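Local coordinates for penicillin binding protein 2X (Streptococcus thermophilus, PDB 5U47) that probably forms peptide cross-links between glycan strands of cell-wall peptidoglycan during division and is the kind of enzyme that beta-lactams inactivate, at residues T236-T241 with F557-V561; N524-V530 with Y544-P550. The protein carries 1 engineered substitution. All blocks are in the same frame, centred on the assembly; numbering follows the deposited sequence. Where two conformers were deposited one is given.

Contact 1 of 2, residues T236-T241 with F557-V561; sequences TFMEQT and FFATV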
# COMPACT_ATOMS: atom_id res chain seq x y z
N THR A 236 8.89 19.83 3.19
CA THR A 236 9.47 20.74 4.19
C THR A 236 10.27 19.96 5.25
O THR A 236 11.34 20.41 5.70
CB THR A 236 8.40 21.57 4.89
OG1 THR A 236 7.62 22.23 3.89
CG2 THR A 236 9.04 22.64 5.83
N PHE A 237 9.74 18.80 5.63
CA PHE A 237 10.37 17.95 6.64
C PHE A 237 11.74 17.47 6.13
O PHE A 237 12.72 17.45 6.88
CB PHE A 237 9.41 16.80 6.98
CG PHE A 237 9.91 15.82 8.02
CD1 PHE A 237 10.01 16.18 9.36
CD2 PHE A 237 10.18 14.50 7.66
CE1 PHE A 237 10.43 15.25 10.31
CE2 PHE A 237 10.60 13.58 8.61
CZ PHE A 237 10.72 13.96 9.94
N MET A 238 11.81 17.10 4.85
CA MET A 238 13.08 16.67 4.25
C MET A 238 14.08 17.82 4.16
O MET A 238 15.27 17.60 4.32
CB MET A 238 12.87 16.09 2.86
CG MET A 238 12.04 14.83 2.82
SD MET A 238 12.54 13.63 4.07
CE MET A 238 14.22 13.30 3.50
N GLU A 239 13.60 19.03 3.88
CA GLU A 239 14.48 20.20 3.84
C GLU A 239 15.09 20.41 5.22
O GLU A 239 16.27 20.69 5.35
CB GLU A 239 13.73 21.44 3.39
CG GLU A 239 13.29 21.37 1.94
CD GLU A 239 12.33 22.48 1.54
OE1 GLU A 239 11.98 23.34 2.39
OE2 GLU A 239 11.93 22.46 0.35
N GLN A 240 14.29 20.25 6.27
CA GLN A 240 14.77 20.43 7.65
C GLN A 240 15.73 19.35 8.13
O GLN A 240 16.70 19.64 8.83
CB GLN A 240 13.60 20.41 8.61
CG GLN A 240 12.71 21.64 8.64
CD GLN A 240 11.66 21.48 9.72
OE1 GLN A 240 10.91 20.50 9.73
NE2 GLN A 240 11.61 22.43 10.65
N THR A 241 15.43 18.09 7.80
CA THR A 241 16.22 16.95 8.29
C THR A 241 17.39 16.54 7.39
O THR A 241 18.45 16.14 7.90
CB THR A 241 15.34 15.69 8.47
OG1 THR A 241 14.74 15.33 7.22
CG2 THR A 241 14.24 15.94 9.48
N PHE A 557 11.17 18.74 14.90
CA PHE A 557 10.91 18.64 13.47
C PHE A 557 9.67 17.84 13.15
O PHE A 557 9.08 18.04 12.09
CB PHE A 557 12.08 18.07 12.67
CG PHE A 557 13.33 18.92 12.67
CD1 PHE A 557 13.27 20.30 12.76
CD2 PHE A 557 14.57 18.33 12.47
CE1 PHE A 557 14.43 21.07 12.74
CE2 PHE A 557 15.73 19.09 12.43
CZ PHE A 557 15.66 20.46 12.57
N PHE A 558 9.26 16.93 14.04
CA PHE A 558 8.05 16.15 13.78
C PHE A 558 6.81 17.03 13.68
O PHE A 558 5.84 16.66 13.02
CB PHE A 558 7.81 15.07 14.84
CG PHE A 558 8.72 13.88 14.72
CD1 PHE A 558 8.86 13.21 13.51
CD2 PHE A 558 9.37 13.38 15.83
CE1 PHE A 558 9.68 12.10 13.40
CE2 PHE A 558 10.18 12.25 15.74
CZ PHE A 558 10.34 11.61 14.52
N ALA A 559 6.84 18.20 14.33
CA ALA A 559 5.71 19.12 14.28
C ALA A 559 5.46 19.63 12.87
O ALA A 559 4.35 19.99 12.53
CB ALA A 559 5.93 20.29 15.21
N THR A 560 6.52 19.67 12.06
CA THR A 560 6.43 20.10 10.68
C THR A 560 5.49 19.21 9.85
O THR A 560 4.76 19.70 8.99
CB THR A 560 7.84 20.10 10.03
OG1 THR A 560 8.70 20.97 10.78
CG2 THR A 560 7.78 20.56 8.58
N VAL A 561 5.48 17.92 10.14
CA VAL A 561 4.71 16.98 9.34
C VAL A 561 3.47 16.43 10.07
O VAL A 561 2.40 16.40 9.49
CB VAL A 561 5.64 15.87 8.76
CG1 VAL A 561 6.30 15.05 9.84
CG2 VAL A 561 4.88 14.97 7.81

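Contact 2 of 2, residues N524-V530 with Y544-P550; sequences NETLNSV and YVTVQEP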
# COMPACT_ATOMS: atom_id res chain seq x y z
N ASN A 524 23.50 11.23 14.89
CA ASN A 524 22.23 11.20 14.14
C ASN A 524 22.19 10.09 13.07
O ASN A 524 21.36 10.13 12.16
CB ASN A 524 21.90 12.57 13.52
CG ASN A 524 21.60 13.63 14.57
OD1 ASN A 524 20.86 13.39 15.53
ND2 ASN A 524 22.16 14.82 14.37
N GLU A 525 23.06 9.08 13.18
CA GLU A 525 23.07 7.99 12.22
C GLU A 525 22.10 6.94 12.80
O GLU A 525 22.46 5.84 13.22
CB GLU A 525 24.50 7.50 12.00
CG GLU A 525 24.81 7.15 10.54
CD GLU A 525 26.30 7.17 10.25
OE1 GLU A 525 26.68 7.61 9.15
OE2 GLU A 525 27.10 6.76 11.14
N THR A 526 20.84 7.35 12.81
CA THR A 526 19.75 6.61 13.40
C THR A 526 18.49 6.71 12.57
O THR A 526 18.41 7.53 11.65
CB THR A 526 19.37 7.23 14.77
OG1 THR A 526 19.15 8.65 14.59
CG2 THR A 526 20.46 7.00 15.81
N LEU A 527 17.53 5.87 12.91
CA LEU A 527 16.22 5.90 12.32
C LEU A 527 15.37 6.56 13.37
O LEU A 527 15.26 6.05 14.49
CB LEU A 527 15.70 4.49 12.05
CG LEU A 527 14.26 4.50 11.52
CD1 LEU A 527 14.18 5.07 10.11
CD2 LEU A 527 13.69 3.11 11.55
N ASN A 528 14.81 7.72 13.03
CA ASN A 528 13.93 8.46 13.94
C ASN A 528 12.48 8.33 13.51
O ASN A 528 12.18 8.41 12.32
CB ASN A 528 14.35 9.93 13.97
CG ASN A 528 15.76 10.12 14.51
OD1 ASN A 528 16.32 9.24 15.13
ND2 ASN A 528 16.32 11.29 14.29
N SER A 529 11.58 8.16 14.46
CA SER A 529 10.18 7.95 14.12
C SER A 529 9.22 8.41 15.18
O SER A 529 9.61 8.70 16.31
CB SER A 529 9.94 6.47 13.80
OG SER A 529 10.13 5.62 14.92
N VAL A 530 7.95 8.50 14.80
CA VAL A 530 6.91 8.84 15.74
C VAL A 530 5.57 8.25 15.30
O VAL A 530 5.29 8.14 14.08
CB VAL A 530 6.77 10.39 15.90
CG1 VAL A 530 6.27 11.06 14.62
CG2 VAL A 530 5.85 10.74 17.05
N TYR A 544 2.07 7.77 11.22
CA TYR A 544 3.40 7.20 11.49
C TYR A 544 4.40 7.83 10.55
O TYR A 544 4.20 7.81 9.33
CB TYR A 544 3.33 5.68 11.31
CG TYR A 544 4.61 4.90 11.54
CD1 TYR A 544 5.36 5.06 12.70
CD2 TYR A 544 4.99 3.91 10.66
CE1 TYR A 544 6.49 4.30 12.94
CE2 TYR A 544 6.14 3.15 10.89
CZ TYR A 544 6.88 3.34 12.03
OH TYR A 544 8.01 2.58 12.26
N VAL A 545 5.48 8.36 11.12
CA VAL A 545 6.51 9.06 10.35
C VAL A 545 7.87 8.51 10.70
O VAL A 545 8.13 8.25 11.88
CB VAL A 545 6.46 10.57 10.65
CG1 VAL A 545 7.53 11.32 9.87
CG2 VAL A 545 5.09 11.12 10.33
N THR A 546 8.73 8.35 9.69
CA THR A 546 10.09 7.89 9.89
C THR A 546 11.04 8.71 9.01
O THR A 546 10.65 9.22 7.98
CB THR A 546 10.30 6.40 9.50
OG1 THR A 546 10.33 6.25 8.07
CG2 THR A 546 9.19 5.48 10.09
N VAL A 547 12.28 8.86 9.47
CA VAL A 547 13.35 9.51 8.73
C VAL A 547 14.64 8.79 9.14
O VAL A 547 14.92 8.60 10.34
CB VAL A 547 13.44 11.04 8.98
CG1 VAL A 547 13.65 11.36 10.45
CG2 VAL A 547 14.56 11.65 8.15
N GLN A 548 15.40 8.35 8.13
CA GLN A 548 16.64 7.65 8.36
C GLN A 548 17.83 8.59 8.14
O GLN A 548 17.91 9.31 7.14
CB GLN A 548 16.75 6.42 7.45
CG GLN A 548 18.01 5.60 7.70
CD GLN A 548 18.07 4.29 6.93
OE1 GLN A 548 17.09 3.83 6.38
NE2 GLN A 548 19.26 3.68 6.88
N GLU A 549 18.75 8.55 9.11
CA GLU A 549 20.00 9.30 9.10
C GLU A 549 19.85 10.78 8.73
O GLU A 549 20.44 11.25 7.75
CB GLU A 549 21.01 8.60 8.19
CG GLU A 549 21.34 7.20 8.66
CD GLU A 549 22.15 6.40 7.65
OE1 GLU A 549 23.14 6.93 7.13
OE2 GLU A 549 21.80 5.22 7.40
N PRO A 550 19.07 11.52 9.52
CA PRO A 550 18.94 12.94 9.30
C PRO A 550 20.28 13.66 9.59
O PRO A 550 20.89 13.39 10.62
CB PRO A 550 17.89 13.36 10.33
CG PRO A 550 18.01 12.36 11.42
CD PRO A 550 18.34 11.08 10.73
O HOH W 1 9.47 3.16 14.43

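Contact 1 of 2, residues T236-T241 with F557-V561
Gln240 reaches from one helix to another by lying across Phe557. Its CB sits over the centre of the Phe557 ring, 4.2 Å from the centroid and 9° off the ring normal, a CH-pi contact. CG is anti to the carbonyl carbon (chi1 -73°), and the chain then runs extended, carrying the amide past the ring toward Thr560. There NE2 lies 3.4 Å from Phe557 CD1, with the amide plane turned 49° from the ring. Gln240 OE1 receives the hydroxyl of Thr560 OG1 at 2.5 Å, a hydrogen bond so short that its exact length is doubtful. One turn back, the methyls Thr236 CG2 and Thr560 CG2 touch at 3.7 Å where the two side chains cross at a slant. The helices so joined, 224-241 and 558-572, lie next to each other on one face of the antiparallel sheet, as do the terminal helices of the penicillin-recognising transpeptidase fold. Deeper in, Phe237 fills the space between helix and sheet. Val561 CG1 rests on one face of its ring, offset toward the rim, and Thr241 CG2 of its own helix on the opposite face, while the carbonyl oxygen Phe557 O approaches the edge, 3.4 Å from Phe237 CD1. Phe558 CE1 comes to Phe237 CZ at 4.1 Å. Thr241 OG1 turns back to Phe237 O (2.9 Å), an oxygen that also accepts the backbone N of Thr241.

Contact 2 of 2, residues N524-V530 with Y544-P550
Val530 lies alongside Val545, its CG1 4.0 Å from Val545 CB, both side chains pointing the same way from a hydrogen-bonded antiparallel pair. On the same face Asn528 CB meets Val547 CG1 at 3.9 Å, in the next hydrogen-bonded pair. Paired N-H...O bonds link the backbones within each of these two pairs, illustrating how a regular ladder sets the side-chain register. Further along, Thr526 O accepts Glu549 N at 2.8 Å, but Thr526 N turns instead to Asn524 O in a weak bond, closing an inverse gamma turn centred on Glu525. Pro550 follows Glu549, and its ring places CG 3.5 Å from Asn528 ND2. The Asn528 OD1 end of that amide takes the hydroxyl of Thr526 OG1, which sits above the carbonyl plane. Beside the turn, the carboxylates of Glu525 and Glu549 stand at 90° to each other, OE1 to OE1 4.1 Å; Gln548 NE2 and a salt bridge from Lys520 both meet Glu549 OE2, and would probably temper the repulsion. On the other face, Tyr544 has CG anti to its backbone N (chi1 180°), which directs the ring across to the neighbouring strand: Val530 O lies near the ring plane, 3.4 Å from Tyr544 CD1, and one water joins Tyr544 OH to Ser529 OG, donating to the latter at 2.6 Å. Tyr544 OH also bonds Tyr291, and its ring meets Phe423 edge-to-face. In the five-stranded sheet, strand 245-252 flanks 541-548 and strand 503-510 flanks 526-534; Val530, Val545 and Val547 face helices 224-241 and 558-572, whereas Tyr544 packs on helix 416-427.

Overall arrangement
Contact 2 is nested in the chain loop closed by contact 1, and their centres are about 11 Å apart. Phe558 does much of the joining: its CZ is 3.5 Å from Ser529 C and its CD1 equally close to Val530 CG1. At the other end, Thr241 OG1 packs at 3.8 Å on Val547 CG2. Contact 1 thus belongs to the helical layer behind the sheet, and contact 2 to the sheet itself. Ser295 and Lys298 fit an SxxK pattern; Ser354, and Lys505 on the outermost strand 503-510, complete what is consistent with a transpeptidase active site. The side chain of Val530 lies near this group without touching it, and Ser529 bonds through its backbone to Gly507 on the adjoining strand.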